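Local coordinates for transcriptional regulator (Aquifex aeolicus, PDB 2EH3), which probably binds DNA through an N-terminal helix-turn-helix domain as a dimeric transcriptional regulator of the TetR/AcrR family, at residues 5-10 / 26-31; 41-46 / 50-55; 83-88 / 148-153; 97-102 / 107-112. All blocks are in the same frame, centred on the assembly; numbering follows the deposited sequence.

Interaction 1: residues 5-10 / 26-31; sequences ERILEV and EEIVKR
Val10 points its side chain toward helix 25-32 and carries most of the contact through one branch. Its CG1 lies anti to the backbone N (chi1 167°), a setting that carries this methyl into the angle between two residues one helical turn apart, Ile28 and Arg31. There Val10 CG1 rests 3.6 Å from Arg31 CG and equally close to the carbonyl oxygen of Ile28, while Ile28 CG2 stands 4.2 Å from Val10 CG1. The Arg31 chain crosses the valine obliquely, offering only its CB and CG methylenes; a long residue suits this edge of the contact because its aliphatic root can cover the valine. One turn earlier, Ile7 adds a looser touch, its CG2 being 4.3 Å from Ile28 CG2. No hydrogen bond links the segments; they meet through apolar contacts, with compact beta-branched side chains between axes 9.5 Å apart. The axes are steeply inclined, 117° between their N-to-C directions. Around the contact, Phe39 of helix 36-42 packs on Ile7, and Leu49 of helix 46-67 reaches Ile28, so helix 3-18 and the first helix of the predicted helix-turn-helix motif close one core with both neighbours.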
# COMPACT_ATOMS: atom_id res chain seq x y z
N GLU A 5 -25.88 6.01 -13.44
CA GLU A 5 -24.94 6.98 -12.91
C GLU A 5 -25.29 7.33 -11.47
O GLU A 5 -24.41 7.45 -10.62
CB GLU A 5 -24.95 8.27 -13.74
CG GLU A 5 -24.21 8.18 -15.07
CD GLU A 5 -24.78 7.13 -15.99
OE1 GLU A 5 -26.03 7.12 -16.21
OE2 GLU A 5 -23.98 6.32 -16.51
N ARG A 6 -26.58 7.49 -11.18
CA ARG A 6 -26.95 7.83 -9.82
C ARG A 6 -26.61 6.71 -8.84
O ARG A 6 -26.11 6.97 -7.73
CB ARG A 6 -28.45 8.16 -9.73
CG ARG A 6 -28.79 9.48 -10.39
CD ARG A 6 -29.89 10.21 -9.62
NE ARG A 6 -31.21 9.61 -9.81
CZ ARG A 6 -31.77 8.72 -9.00
NH1 ARG A 6 -31.15 8.29 -7.90
NH2 ARG A 6 -32.98 8.26 -9.29
N ILE A 7 -26.86 5.47 -9.24
CA ILE A 7 -26.54 4.33 -8.39
C ILE A 7 -25.02 4.32 -8.16
O ILE A 7 -24.56 4.11 -7.05
CB ILE A 7 -26.97 3.02 -9.06
CG1 ILE A 7 -28.49 2.96 -9.12
CG2 ILE A 7 -26.42 1.81 -8.31
CD1 ILE A 7 -29.03 1.85 -10.01
N LEU A 8 -24.24 4.51 -9.22
CA LEU A 8 -22.79 4.51 -9.06
C LEU A 8 -22.33 5.58 -8.07
O LEU A 8 -21.43 5.33 -7.26
CB LEU A 8 -22.12 4.71 -10.42
CG LEU A 8 -22.15 3.44 -11.27
CD1 LEU A 8 -21.85 3.78 -12.73
CD2 LEU A 8 -21.15 2.45 -10.72
N GLU A 9 -22.93 6.77 -8.14
CA GLU A 9 -22.53 7.86 -7.25
C GLU A 9 -22.86 7.57 -5.80
O GLU A 9 -22.01 7.78 -4.91
CB GLU A 9 -23.15 9.19 -7.71
CG GLU A 9 -22.58 9.68 -9.05
CD GLU A 9 -21.06 9.78 -9.02
OE1 GLU A 9 -20.52 10.51 -8.14
OE2 GLU A 9 -20.40 9.13 -9.86
N VAL A 10 -24.06 7.06 -5.55
CA VAL A 10 -24.48 6.72 -4.20
C VAL A 10 -23.61 5.60 -3.64
O VAL A 10 -23.23 5.64 -2.47
CB VAL A 10 -25.97 6.29 -4.19
CG1 VAL A 10 -26.34 5.65 -2.87
CG2 VAL A 10 -26.86 7.53 -4.41
N GLU A 26 -29.75 -2.91 -0.26
CA GLU A 26 -30.89 -2.21 0.30
C GLU A 26 -30.55 -0.77 0.72
O GLU A 26 -31.33 0.15 0.47
CB GLU A 26 -31.46 -2.97 1.49
CG GLU A 26 -32.65 -2.24 2.10
CD GLU A 26 -33.66 -1.80 1.05
OE1 GLU A 26 -34.25 -2.68 0.37
OE2 GLU A 26 -33.87 -0.56 0.89
N GLU A 27 -29.41 -0.56 1.38
CA GLU A 27 -29.02 0.78 1.80
C GLU A 27 -28.76 1.70 0.60
O GLU A 27 -29.07 2.90 0.63
CB GLU A 27 -27.78 0.73 2.70
CG GLU A 27 -28.02 -0.02 3.99
CD GLU A 27 -26.75 -0.22 4.81
OE1 GLU A 27 -25.68 -0.49 4.23
OE2 GLU A 27 -26.83 -0.13 6.06
N ILE A 28 -28.16 1.14 -0.44
CA ILE A 28 -27.87 1.90 -1.65
C ILE A 28 -29.16 2.38 -2.31
O ILE A 28 -29.29 3.57 -2.63
CB ILE A 28 -27.07 1.03 -2.64
CG1 ILE A 28 -25.65 0.83 -2.09
CG2 ILE A 28 -27.00 1.70 -4.03
CD1 ILE A 28 -24.88 -0.29 -2.82
N VAL A 29 -30.11 1.46 -2.53
CA VAL A 29 -31.33 1.88 -3.22
C VAL A 29 -32.18 2.81 -2.36
O VAL A 29 -32.84 3.71 -2.89
CB VAL A 29 -32.19 0.69 -3.78
CG1 VAL A 29 -31.37 -0.10 -4.82
CG2 VAL A 29 -32.71 -0.20 -2.67
N LYS A 30 -32.14 2.63 -1.04
CA LYS A 30 -32.86 3.53 -0.13
C LYS A 30 -32.29 4.94 -0.28
O LYS A 30 -33.04 5.91 -0.45
CB LYS A 30 -32.68 3.08 1.32
CG LYS A 30 -33.55 3.84 2.33
CD LYS A 30 -33.25 3.39 3.78
CE LYS A 30 -31.88 3.92 4.27
NZ LYS A 30 -31.01 2.94 5.00
N ARG A 31 -30.97 5.07 -0.22
CA ARG A 31 -30.34 6.38 -0.33
C ARG A 31 -30.59 7.02 -1.70
O ARG A 31 -30.75 8.24 -1.81
CB ARG A 31 -28.83 6.23 -0.07
CG ARG A 31 -28.01 7.50 -0.31
CD ARG A 31 -28.33 8.58 0.71
NE ARG A 31 -27.89 8.24 2.07
CZ ARG A 31 -26.64 8.38 2.52
NH1 ARG A 31 -25.69 8.85 1.73
NH2 ARG A 31 -26.35 8.06 3.78

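Interaction 2: residues 41-46 / 50-55; sequences FHFKSK and ITEIIE
The amide N of Ile50 donates to the carbonyl O of Lys46 at 3.1 Å, an i to i+4 bond within the first turn of helix 46-67. With 161° at the hydrogen it is nearly straight. Ile50 also lays its CG2 against that acceptor, Lys46 O, at 3.8 Å, while its other branch, CG1, is anti to the backbone N (chi1 -171°) and leads its CD1 end away toward helix 88-99, where Ile50 packs on Ile93 and Leu98. The Lys46 ammonium likewise leaves the contact: NZ bonds to the carbonyl oxygens of Tyr20 and Thr23, and the lysine makes a cation-pi contact with Tyr20.

Side chains meet at Phe43 and Glu52. Phe43, the first residue out of helix 36-42, directs its ring at helix 46-67, and its CE1 edge comes 4.0 Å from Glu52 CB, near the ring plane. The two side chains cross at about a right angle. Glu52 suits this border between core and surface because its methylenes can meet the phenyl edge while the chain, bent at chi2 (69°), turns the carboxylate away to a salt bridge with Arg56. Buried Phe43 also packs on Ile7 of helix 3-18.

Ser45 is the N-cap of helix 46-67, its OG accepting from Glu48 N. A short, capped turn joining the end of the predicted helix-turn-helix to a long following helix is characteristic of the TetR-family DNA-binding domain, where that helix runs on into the C-terminal domain.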
# COMPACT_ATOMS: atom_id res chain seq x y z
N PHE A 41 -31.75 -3.96 -12.75
CA PHE A 41 -31.84 -3.77 -14.19
C PHE A 41 -30.44 -3.37 -14.69
O PHE A 41 -30.01 -3.81 -15.77
CB PHE A 41 -32.84 -2.66 -14.54
CG PHE A 41 -32.86 -2.30 -16.01
CD1 PHE A 41 -33.60 -3.06 -16.92
CD2 PHE A 41 -32.17 -1.19 -16.47
CE1 PHE A 41 -33.65 -2.70 -18.28
CE2 PHE A 41 -32.21 -0.82 -17.82
CZ PHE A 41 -32.95 -1.58 -18.72
N HIS A 42 -29.72 -2.59 -13.90
CA HIS A 42 -28.37 -2.13 -14.26
C HIS A 42 -27.20 -2.97 -13.75
O HIS A 42 -26.13 -2.96 -14.36
CB HIS A 42 -28.15 -0.69 -13.79
CG HIS A 42 -29.06 0.29 -14.45
ND1 HIS A 42 -28.93 0.65 -15.77
CD2 HIS A 42 -30.13 0.97 -13.97
CE1 HIS A 42 -29.89 1.51 -16.08
NE2 HIS A 42 -30.63 1.72 -15.01
N PHE A 43 -27.40 -3.66 -12.62
CA PHE A 43 -26.33 -4.47 -12.01
C PHE A 43 -26.89 -5.81 -11.54
O PHE A 43 -27.84 -5.84 -10.79
CB PHE A 43 -25.74 -3.71 -10.81
CG PHE A 43 -25.14 -2.37 -11.18
CD1 PHE A 43 -23.88 -2.30 -11.81
CD2 PHE A 43 -25.82 -1.18 -10.93
CE1 PHE A 43 -23.33 -1.06 -12.17
CE2 PHE A 43 -25.28 0.07 -11.29
CZ PHE A 43 -24.03 0.13 -11.92
N LYS A 44 -26.28 -6.92 -11.93
CA LYS A 44 -26.82 -8.18 -11.49
C LYS A 44 -26.45 -8.52 -10.05
O LYS A 44 -27.13 -9.34 -9.40
CB LYS A 44 -26.41 -9.29 -12.46
CG LYS A 44 -27.03 -9.08 -13.85
CD LYS A 44 -28.57 -9.00 -13.75
CE LYS A 44 -29.22 -8.46 -15.02
NZ LYS A 44 -29.25 -6.97 -15.06
N SER A 45 -25.44 -7.84 -9.52
CA SER A 45 -24.98 -8.09 -8.17
C SER A 45 -24.15 -6.94 -7.61
O SER A 45 -23.73 -6.05 -8.34
CB SER A 45 -24.09 -9.33 -8.16
OG SER A 45 -22.95 -9.07 -8.97
N LYS A 46 -23.93 -6.99 -6.30
CA LYS A 46 -23.11 -6.01 -5.62
C LYS A 46 -21.69 -6.11 -6.22
O LYS A 46 -20.99 -5.11 -6.36
CB LYS A 46 -23.09 -6.33 -4.13
CG LYS A 46 -22.99 -5.16 -3.23
CD LYS A 46 -23.16 -5.60 -1.78
CE LYS A 46 -21.87 -5.43 -1.03
NZ LYS A 46 -21.99 -5.74 0.43
N ILE A 50 -19.30 -2.94 -7.74
CA ILE A 50 -17.99 -2.39 -7.37
C ILE A 50 -17.01 -2.56 -8.53
O ILE A 50 -16.15 -1.71 -8.74
CB ILE A 50 -17.44 -3.03 -6.06
CG1 ILE A 50 -16.17 -2.27 -5.60
CG2 ILE A 50 -17.22 -4.48 -6.25
CD1 ILE A 50 -15.79 -2.57 -4.14
N THR A 51 -17.15 -3.64 -9.28
CA THR A 51 -16.25 -3.87 -10.41
C THR A 51 -16.42 -2.72 -11.41
O THR A 51 -15.43 -2.20 -11.92
CB THR A 51 -16.53 -5.24 -11.06
OG1 THR A 51 -16.32 -6.28 -10.09
CG2 THR A 51 -15.58 -5.50 -12.23
N GLU A 52 -17.66 -2.29 -11.65
CA GLU A 52 -17.91 -1.19 -12.59
C GLU A 52 -17.34 0.13 -12.09
O GLU A 52 -16.86 0.93 -12.89
CB GLU A 52 -19.41 -1.07 -12.86
CG GLU A 52 -19.79 0.09 -13.82
CD GLU A 52 -19.35 -0.13 -15.26
OE1 GLU A 52 -18.94 -1.26 -15.59
OE2 GLU A 52 -19.44 0.83 -16.06
N ILE A 53 -17.42 0.37 -10.79
CA ILE A 53 -16.89 1.59 -10.18
C ILE A 53 -15.40 1.67 -10.49
O ILE A 53 -14.89 2.71 -10.91
CB ILE A 53 -17.08 1.59 -8.63
CG1 ILE A 53 -18.56 1.81 -8.30
CG2 ILE A 53 -16.23 2.67 -7.98
CD1 ILE A 53 -18.85 1.76 -6.82
N ILE A 54 -14.70 0.56 -10.27
CA ILE A 54 -13.28 0.51 -10.53
C ILE A 54 -13.00 0.65 -12.02
O ILE A 54 -12.12 1.43 -12.42
CB ILE A 54 -12.67 -0.81 -9.99
CG1 ILE A 54 -12.91 -0.88 -8.47
CG2 ILE A 54 -11.17 -0.91 -10.34
CD1 ILE A 54 -12.26 0.25 -7.65
N GLU A 55 -13.76 -0.09 -12.83
CA GLU A 55 -13.57 -0.06 -14.28
C GLU A 55 -13.72 1.35 -14.85
O GLU A 55 -12.96 1.76 -15.75
CB GLU A 55 -14.57 -1.00 -14.94
CG GLU A 55 -14.22 -1.38 -16.37
CD GLU A 55 -13.04 -2.33 -16.44
OE1 GLU A 55 -12.59 -2.83 -15.38
OE2 GLU A 55 -12.56 -2.59 -17.56

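Interaction 3: residues 83-88 / 148-153; sequences VLYREK and HYVIKE
Val150 faces Lys88 and Tyr85 with a different methyl for each, and these apolar touches are the main contacts between the segments. They join the end of helix 73-86 and the start of helix 88-99 to the end of helix 131-152 in the C-terminal, TetR-like domain. With CG1 anti to the backbone N (chi1 175°), that branch reaches Lys88 CB at 3.8 Å, whereas Val150 CG2 lies 4.2 Å from Tyr85 CD1. The approach to the ring is oblique. A compact branched residue fits here, since it can serve two partners from one buried position, and Leu160 of helix 157-171 packs on it as well.

No hydrogen bond crosses between the segments. Lys88 NZ folds back to Tyr85 O at 3.0 Å, and Lys88 N binds the same oxygen at 3.1 Å from the opposite face of the carbonyl plane. To get there the lysine passes over one face of the Tyr85 ring, its CD 4.2 Å above the plane. The phenol OH bonds to Arg155 O, just beyond the second segment. Tyr149 OH turns instead to Glu136 of the second subunit.

Chemically, then, the lysine has a divided role: its CB gives Val150 a hydrocarbon surface, while its ammonium group gives a second bond to the Tyr85 carbonyl, where helix 73-86 ends and helix 88-99 begins.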
# COMPACT_ATOMS: atom_id res chain seq x y z
N VAL A 83 -6.00 13.52 -11.47
CA VAL A 83 -7.12 12.60 -11.64
C VAL A 83 -7.27 11.73 -10.40
O VAL A 83 -8.38 11.57 -9.90
CB VAL A 83 -6.95 11.71 -12.89
CG1 VAL A 83 -7.98 10.55 -12.88
CG2 VAL A 83 -7.12 12.59 -14.14
N LEU A 84 -6.18 11.16 -9.89
CA LEU A 84 -6.31 10.34 -8.69
C LEU A 84 -6.91 11.16 -7.53
O LEU A 84 -7.73 10.64 -6.76
CB LEU A 84 -4.97 9.78 -8.26
CG LEU A 84 -4.32 8.80 -9.24
CD1 LEU A 84 -2.91 8.44 -8.75
CD2 LEU A 84 -5.18 7.55 -9.36
N TYR A 85 -6.51 12.43 -7.41
CA TYR A 85 -7.02 13.28 -6.34
C TYR A 85 -8.51 13.53 -6.51
O TYR A 85 -9.26 13.45 -5.54
CB TYR A 85 -6.24 14.61 -6.28
CG TYR A 85 -6.48 15.39 -5.01
CD1 TYR A 85 -5.68 15.18 -3.88
CD2 TYR A 85 -7.54 16.29 -4.93
CE1 TYR A 85 -5.94 15.87 -2.66
CE2 TYR A 85 -7.81 16.98 -3.72
CZ TYR A 85 -7.00 16.76 -2.61
OH TYR A 85 -7.26 17.43 -1.44
N ARG A 86 -8.94 13.85 -7.73
CA ARG A 86 -10.37 14.06 -8.01
C ARG A 86 -11.15 12.77 -7.70
O ARG A 86 -12.29 12.83 -7.20
CB ARG A 86 -10.61 14.40 -9.49
CG ARG A 86 -10.06 15.75 -9.95
CD ARG A 86 -10.80 16.24 -11.21
NE ARG A 86 -10.87 15.24 -12.28
CZ ARG A 86 -9.90 15.02 -13.17
NH1 ARG A 86 -8.78 15.73 -13.13
NH2 ARG A 86 -10.07 14.11 -14.12
N GLU A 87 -10.54 11.63 -8.00
CA GLU A 87 -11.15 10.30 -7.77
C GLU A 87 -10.71 9.72 -6.42
O GLU A 87 -10.76 8.52 -6.25
CB GLU A 87 -10.71 9.31 -8.87
CG GLU A 87 -11.03 9.75 -10.30
CD GLU A 87 -12.50 9.59 -10.66
OE1 GLU A 87 -13.03 8.49 -10.43
OE2 GLU A 87 -13.09 10.56 -11.17
N LYS A 88 -10.37 10.56 -5.43
CA LYS A 88 -9.86 10.01 -4.17
C LYS A 88 -10.79 9.06 -3.42
O LYS A 88 -10.31 8.18 -2.71
CB LYS A 88 -9.35 11.14 -3.25
CG LYS A 88 -10.35 12.21 -2.92
CD LYS A 88 -9.61 13.37 -2.27
CE LYS A 88 -10.48 14.61 -2.25
NZ LYS A 88 -10.95 14.99 -3.62
N HIS A 148 0.04 8.54 2.17
CA HIS A 148 0.29 9.40 3.30
C HIS A 148 -0.39 10.73 3.31
O HIS A 148 -0.71 11.23 4.38
CB HIS A 148 1.78 9.55 3.47
CG HIS A 148 2.41 8.28 3.90
ND1 HIS A 148 2.60 7.96 5.23
CD2 HIS A 148 2.67 7.15 3.20
CE1 HIS A 148 2.95 6.69 5.33
NE2 HIS A 148 3.00 6.17 4.11
N TYR A 149 -0.66 11.28 2.14
CA TYR A 149 -1.23 12.62 2.10
C TYR A 149 -2.63 12.72 1.53
O TYR A 149 -3.15 13.81 1.31
CB TYR A 149 -0.26 13.55 1.37
CG TYR A 149 1.14 13.54 1.96
CD1 TYR A 149 1.39 13.90 3.29
CD2 TYR A 149 2.23 13.13 1.18
CE1 TYR A 149 2.68 13.86 3.83
CE2 TYR A 149 3.53 13.08 1.71
CZ TYR A 149 3.75 13.45 3.04
OH TYR A 149 5.00 13.45 3.60
N VAL A 150 -3.22 11.56 1.24
CA VAL A 150 -4.62 11.52 0.80
C VAL A 150 -5.34 10.53 1.74
O VAL A 150 -6.43 10.83 2.26
CB VAL A 150 -4.77 11.06 -0.67
CG1 VAL A 150 -6.27 10.93 -1.03
CG2 VAL A 150 -4.10 12.06 -1.59
N ILE A 151 -4.72 9.38 2.00
CA ILE A 151 -5.36 8.37 2.87
C ILE A 151 -5.17 8.56 4.37
O ILE A 151 -6.15 8.57 5.12
CB ILE A 151 -4.87 6.93 2.53
CG1 ILE A 151 -5.19 6.62 1.07
CG2 ILE A 151 -5.52 5.91 3.50
CD1 ILE A 151 -6.67 6.74 0.71
N LYS A 152 -3.92 8.67 4.81
CA LYS A 152 -3.65 8.86 6.23
C LYS A 152 -4.28 10.17 6.66
O LYS A 152 -5.10 10.21 7.57
CB LYS A 152 -2.15 8.89 6.48
CG LYS A 152 -1.78 9.17 7.92
CD LYS A 152 -0.28 9.11 8.11
CE LYS A 152 0.12 9.42 9.54
NZ LYS A 152 1.58 9.69 9.67
N GLU A 153 -3.88 11.24 5.99
CA GLU A 153 -4.42 12.56 6.26
C GLU A 153 -4.77 13.15 4.91
O GLU A 153 -4.03 12.94 3.95
CB GLU A 153 -3.37 13.43 6.94
CG GLU A 153 -3.78 14.88 7.02
CD GLU A 153 -3.03 15.65 8.09
OE1 GLU A 153 -3.24 16.87 8.20
OE2 GLU A 153 -2.24 15.02 8.83

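Interaction 4: residues 97-102 / 107-112; sequences DLLCSE and IYFEKI
Helix 88-99 holds a wide pi-type turn at residues 97-99, whereas residues 107-112 continue in regular helix, and the backbones come closest where the CA atoms of Leu99 and Tyr108 are 5.5 Å apart. These are two consecutive helices joined by a short connection in the all-alpha C-terminal domain of the TetR fold. Leu98 O accepts two bonds from Ser101, from its N and, at 2.8 Å, from its OG; a small hydroxyl residue suits this turn, and OG also receives Phe104 N.

No hydrogen bond spans the segments, and the side chains form a buried apolar layer. Leu98 sends CD2 obliquely against Ile107, 3.6 Å from its CG2, and the same leucine is covered by Ile50 and Ile54 of helix 46-67. Leu99 takes the neighbouring place over Tyr108: with CG anti to the backbone N, chi1 174° carries the tyrosine ring to Leu99, and chi2 85° turns its face to it. The same Leu99 CD1 that lies against Tyr108 also reaches Phe109 CZ at 3.9 Å, obliquely.

The layer takes part in the dimer interface. Phe109 meets His148 of the second subunit edge-to-face, and Cys100 forms a disulfide with Cys100 of that subunit. An aromatic with a polar end suits position 108, since the Tyr108 hydroxyl bonds to Arg143 of its own chain while its ring stays buried. Over one face of that ring Leu99 CB makes a CH-pi contact, 3.6 Å from the centroid and only 10° off the normal.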
# COMPACT_ATOMS: atom_id res chain seq x y z
N ASP A 97 -11.22 -1.79 0.03
CA ASP A 97 -12.18 -2.80 -0.39
C ASP A 97 -11.65 -3.82 -1.40
O ASP A 97 -12.22 -4.92 -1.53
CB ASP A 97 -13.43 -2.13 -0.95
CG ASP A 97 -14.16 -1.33 0.09
OD1 ASP A 97 -14.48 -1.89 1.16
OD2 ASP A 97 -14.38 -0.14 -0.17
N LEU A 98 -10.57 -3.50 -2.13
CA LEU A 98 -10.03 -4.47 -3.06
C LEU A 98 -8.70 -5.06 -2.62
O LEU A 98 -8.63 -6.27 -2.45
CB LEU A 98 -9.95 -3.88 -4.49
CG LEU A 98 -11.31 -3.73 -5.20
CD1 LEU A 98 -11.97 -2.41 -4.86
CD2 LEU A 98 -11.09 -3.83 -6.73
N LEU A 99 -7.66 -4.25 -2.40
CA LEU A 99 -6.39 -4.84 -1.95
C LEU A 99 -6.59 -5.60 -0.65
O LEU A 99 -6.11 -6.74 -0.50
CB LEU A 99 -5.32 -3.75 -1.76
CG LEU A 99 -4.05 -4.26 -1.05
CD1 LEU A 99 -3.39 -5.34 -1.92
CD2 LEU A 99 -3.05 -3.09 -0.80
N CYS A 100 -7.31 -5.00 0.29
CA CYS A 100 -7.53 -5.59 1.60
C CYS A 100 -8.42 -6.81 1.61
O CYS A 100 -8.44 -7.58 2.57
CB CYS A 100 -8.07 -4.51 2.55
SG CYS A 100 -6.85 -3.21 2.90
N SER A 101 -9.13 -7.04 0.51
CA SER A 101 -10.04 -8.19 0.44
C SER A 101 -9.30 -9.42 -0.03
O SER A 101 -8.19 -9.32 -0.53
CB SER A 101 -11.14 -7.90 -0.58
OG SER A 101 -10.64 -8.10 -1.90
N GLU A 102 -9.87 -10.61 0.17
CA GLU A 102 -9.22 -11.76 -0.42
C GLU A 102 -9.81 -11.95 -1.83
O GLU A 102 -9.08 -12.20 -2.80
CB GLU A 102 -9.48 -13.04 0.40
CG GLU A 102 -8.82 -13.07 1.73
CD GLU A 102 -7.31 -13.24 1.64
OE1 GLU A 102 -6.79 -13.62 0.57
OE2 GLU A 102 -6.65 -13.01 2.67
N ILE A 107 -8.00 -7.98 -8.64
CA ILE A 107 -8.39 -6.82 -9.45
C ILE A 107 -7.48 -5.65 -9.15
O ILE A 107 -7.05 -4.93 -10.06
CB ILE A 107 -9.86 -6.42 -9.16
CG1 ILE A 107 -10.76 -7.59 -9.51
CG2 ILE A 107 -10.25 -5.14 -9.95
CD1 ILE A 107 -12.21 -7.44 -9.04
N TYR A 108 -7.20 -5.44 -7.87
CA TYR A 108 -6.31 -4.37 -7.44
C TYR A 108 -5.01 -4.53 -8.19
O TYR A 108 -4.55 -3.60 -8.86
CB TYR A 108 -6.02 -4.48 -5.94
CG TYR A 108 -4.99 -3.51 -5.42
CD1 TYR A 108 -5.36 -2.21 -5.03
CD2 TYR A 108 -3.66 -3.88 -5.28
CE1 TYR A 108 -4.42 -1.32 -4.51
CE2 TYR A 108 -2.71 -3.01 -4.77
CZ TYR A 108 -3.09 -1.72 -4.38
OH TYR A 108 -2.14 -0.89 -3.84
N PHE A 109 -4.43 -5.72 -8.12
CA PHE A 109 -3.16 -5.90 -8.84
C PHE A 109 -3.26 -5.84 -10.36
O PHE A 109 -2.32 -5.38 -11.03
CB PHE A 109 -2.47 -7.18 -8.36
CG PHE A 109 -1.85 -7.04 -6.99
CD1 PHE A 109 -0.86 -6.08 -6.77
CD2 PHE A 109 -2.29 -7.83 -5.92
CE1 PHE A 109 -0.31 -5.89 -5.49
CE2 PHE A 109 -1.74 -7.65 -4.62
CZ PHE A 109 -0.75 -6.67 -4.41
N GLU A 110 -4.39 -6.28 -10.92
CA GLU A 110 -4.55 -6.25 -12.37
C GLU A 110 -4.52 -4.81 -12.87
O GLU A 110 -3.83 -4.50 -13.85
CB GLU A 110 -5.88 -6.93 -12.76
CG GLU A 110 -5.78 -8.45 -12.81
CD GLU A 110 -7.13 -9.15 -12.72
OE1 GLU A 110 -8.17 -8.52 -13.04
OE2 GLU A 110 -7.16 -10.35 -12.32
N LYS A 111 -5.22 -3.92 -12.19
CA LYS A 111 -5.29 -2.53 -12.57
C LYS A 111 -3.98 -1.81 -12.41
O LYS A 111 -3.62 -0.97 -13.23
CB LYS A 111 -6.38 -1.81 -11.76
CG LYS A 111 -7.76 -2.33 -12.05
CD LYS A 111 -8.04 -2.45 -13.56
CE LYS A 111 -9.51 -2.76 -13.80
NZ LYS A 111 -9.86 -2.97 -15.23
N ILE A 112 -3.25 -2.14 -11.35
CA ILE A 112 -1.96 -1.51 -11.11
C ILE A 112 -1.02 -1.95 -12.21
O ILE A 112 -0.30 -1.13 -12.79
CB ILE A 112 -1.33 -1.94 -9.76
CG1 ILE A 112 -2.20 -1.44 -8.60
CG2 ILE A 112 0.12 -1.40 -9.69
CD1 ILE A 112 -2.11 0.06 -8.35

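Overall arrangement
Interactions 1 and 2 lie in the probable DNA-binding domain, their centres about 11 Å apart, and share one core: Leu8 CD2 meets Ile53 CG1 at 3.6 Å. Interaction 2 leads on to the C-terminal domain through helix 46-67, touching interaction 4 by a salt bridge, Glu55 OE1 to Lys111 NZ at 2.7 Å, and by packing of Ile50 and Ile54 on Leu98. Interaction 4 is nested in the chain between the segments of interaction 3; their centres are about 17 Å apart without touching, yet both reach the second subunit. Interaction 3 is nearest the magnesium sites of Glu75, Glu78 and Glu82, the Tyr85 side chain lying about 11 Å from a magnesium ion.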